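Local coordinates for protein putative alpha-N-acetylgalactosaminidase (Bacillus halodurans C-125, PDB 3CC1) that probably hydrolyses terminal alpha-linked N-acetylgalactosamine residues from glycans and glycoconjugates, at residues 79-84 / 174-179. Residues are numbered along the deposited sequence; the frame is centred on the assembly and turned at random.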
loop_
_atom_site.group_PDB
_atom_site.type_symbol
_atom_site.label_atom_id
_atom_site.label_comp_id
_atom_site.label_asym_id
_atom_site.label_seq_id
_atom_site.Cartn_x
_atom_site.Cartn_y
_atom_site.Cartn_z
ATOM N N ARG A 79 31.285 28.574 17.246
ATOM C CA ARG A 79 31.345 27.139 17.519
ATOM C C ARG A 79 30.754 26.733 18.860
ATOM O O ARG A 79 31.203 27.156 19.930
ATOM C CB ARG A 79 32.794 26.661 17.432
ATOM C CG ARG A 79 33.482 27.097 16.138
ATOM C CD ARG A 79 34.854 26.475 15.966
ATOM N NE ARG A 79 35.778 26.944 16.994
ATOM C CZ ARG A 79 37.082 26.696 17.007
ATOM N NH1 ARG A 79 37.644 25.976 16.049
ATOM N NH2 ARG A 79 37.825 27.181 17.986
ATOM N N LEU A 80 29.779 25.832 18.794
ATOM C CA LEU A 80 29.081 25.376 19.968
ATOM C C LEU A 80 30.023 24.562 20.899
ATOM O O LEU A 80 30.921 23.861 20.449
ATOM C CB LEU A 80 27.821 24.592 19.583
ATOM C CG LEU A 80 26.706 25.327 18.842
ATOM C CD1 LEU A 80 25.712 24.321 18.237
ATOM C CD2 LEU A 80 26.049 26.301 19.821
ATOM N N LEU A 81 29.801 24.750 22.193
ATOM C CA LEU A 81 30.634 24.213 23.284
ATOM C C LEU A 81 29.774 23.463 24.293
ATOM O O LEU A 81 28.570 23.694 24.386
ATOM C CB LEU A 81 31.373 25.364 24.008
ATOM C CG LEU A 81 32.223 26.361 23.207
ATOM C CD1 LEU A 81 32.786 27.461 24.161
ATOM C CD2 LEU A 81 33.317 25.643 22.463
ATOM N N PRO A 82 30.387 22.524 25.042
ATOM C CA PRO A 82 29.656 21.794 26.086
ATOM C C PRO A 82 29.023 22.648 27.207
ATOM O O PRO A 82 29.622 23.550 27.738
ATOM C CB PRO A 82 30.720 20.802 26.641
ATOM C CG PRO A 82 31.789 20.769 25.616
ATOM C CD PRO A 82 31.797 22.101 24.947
ATOM N N ALA A 83 27.786 22.326 27.551
ATOM C CA ALA A 83 27.101 22.936 28.689
ATOM C C ALA A 83 27.874 22.560 29.946
ATOM O O ALA A 83 27.928 21.395 30.325
ATOM C CB ALA A 83 25.626 22.475 28.755
ATOM N N THR A 84 28.485 23.546 30.579
ATOM C CA THR A 84 29.368 23.307 31.722
ATOM C C THR A 84 28.665 22.872 33.013
ATOM O O THR A 84 29.292 22.325 33.876
ATOM C CB THR A 84 30.286 24.502 31.997
ATOM O OG1 THR A 84 29.488 25.688 32.099
ATOM C CG2 THR A 84 31.334 24.640 30.858
ATOM N N ALA A 174 38.608 17.666 16.610
ATOM C CA ALA A 174 39.897 16.958 16.628
ATOM C C ALA A 174 40.677 17.321 17.888
ATOM O O ALA A 174 41.288 16.460 18.532
ATOM C CB ALA A 174 40.717 17.242 15.379
ATOM N N GLN A 175 40.626 18.604 18.228
ATOM C CA GLN A 175 41.251 19.135 19.421
ATOM C C GLN A 175 40.717 18.390 20.633
ATOM O O GLN A 175 41.482 17.950 21.491
ATOM C CB GLN A 175 40.933 20.634 19.552
ATOM C CG GLN A 175 41.656 21.339 20.679
ATOM C CD GLN A 175 41.193 22.775 20.866
ATOM O OE1 GLN A 175 40.737 23.159 21.943
ATOM N NE2 GLN A 175 41.325 23.579 19.817
ATOM N N TRP A 176 39.399 18.211 20.651
ATOM C CA TRP A 176 38.712 17.538 21.760
ATOM C C TRP A 176 38.911 16.012 21.789
ATOM O O TRP A 176 38.444 15.338 22.693
ATOM C CB TRP A 176 37.212 17.816 21.751
ATOM C CG TRP A 176 36.837 19.208 22.001
ATOM C CD1 TRP A 176 37.586 20.156 22.604
ATOM C CD2 TRP A 176 35.561 19.803 21.740
ATOM N NE1 TRP A 176 36.879 21.328 22.684
ATOM C CE2 TRP A 176 35.630 21.134 22.165
ATOM C CE3 TRP A 176 34.375 19.331 21.175
ATOM C CZ2 TRP A 176 34.563 22.017 22.031
ATOM C CZ3 TRP A 176 33.327 20.187 21.046
ATOM C CH2 TRP A 176 33.427 21.531 21.464
ATOM N N GLY A 177 39.598 15.466 20.795
ATOM C CA GLY A 177 39.801 14.022 20.732
ATOM C C GLY A 177 38.583 13.197 20.340
ATOM O O GLY A 177 38.467 12.020 20.724
ATOM N N VAL A 178 37.675 13.820 19.591
ATOM C CA VAL A 178 36.467 13.175 19.076
ATOM C C VAL A 178 36.853 12.135 18.008
ATOM O O VAL A 178 37.742 12.387 17.180
ATOM C CB VAL A 178 35.471 14.211 18.490
ATOM C CG1 VAL A 178 34.329 13.537 17.763
ATOM C CG2 VAL A 178 34.925 15.157 19.608
ATOM N N ASP A 179 36.185 10.967 18.037
ATOM C CA ASP A 179 36.472 9.860 17.093
ATOM C C ASP A 179 35.365 9.585 16.090
ATOM O O ASP A 179 35.578 8.910 15.083
ATOM C CB ASP A 179 36.760 8.564 17.879
ATOM C CG ASP A 179 37.803 8.778 18.932
ATOM O OD1 ASP A 179 38.912 9.219 18.549
ATOM O OD2 ASP A 179 37.497 8.609 20.133
#
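Leu81 and Trp176 are the backbone positions nearest each other, yet their CA atoms stand 10.6 Å apart, and the indole of Trp176 bridges the distance from the end of helix 162-175 to the extended loop 79-84. The far end of its six-membered ring does all the touching. Trp176 CG lies anti to the carbonyl carbon (chi1 -66°), which sends the ring out toward the loop. Leu81 CD2 meets the ring at its edge, in the ring plane, 3.9 Å from Trp176 CZ2. The two side chains cross at about a right angle. The Pro82 and Trp176 side chains approach each other from opposite directions, and Pro82 CD meets the ring obliquely, 3.9 Å from Trp176 CH2. Leu80 contributes backbone instead: its O sits near the ring plane, 3.6 Å from Trp176 CH2. The contact between the segments is therefore mainly apolar, and Trp176 is buried within the fold. Phe96 is a further neighbour of the ring, in an edge-to-face contact, while Ser100 OG is hydrogen-bonded to Trp176 O. Gly177, with positive phi, ends the helix in a Schellman motif, and its N bonds to Ala174 O at 3.0 Å. The chain then turns into strand 180-184. This is a helix-to-strand turn of the (beta/alpha) barrel expected for this alpha-galactosidase-like family, packed by one tryptophan against the long loop between strand 49-52 and helix 97-105.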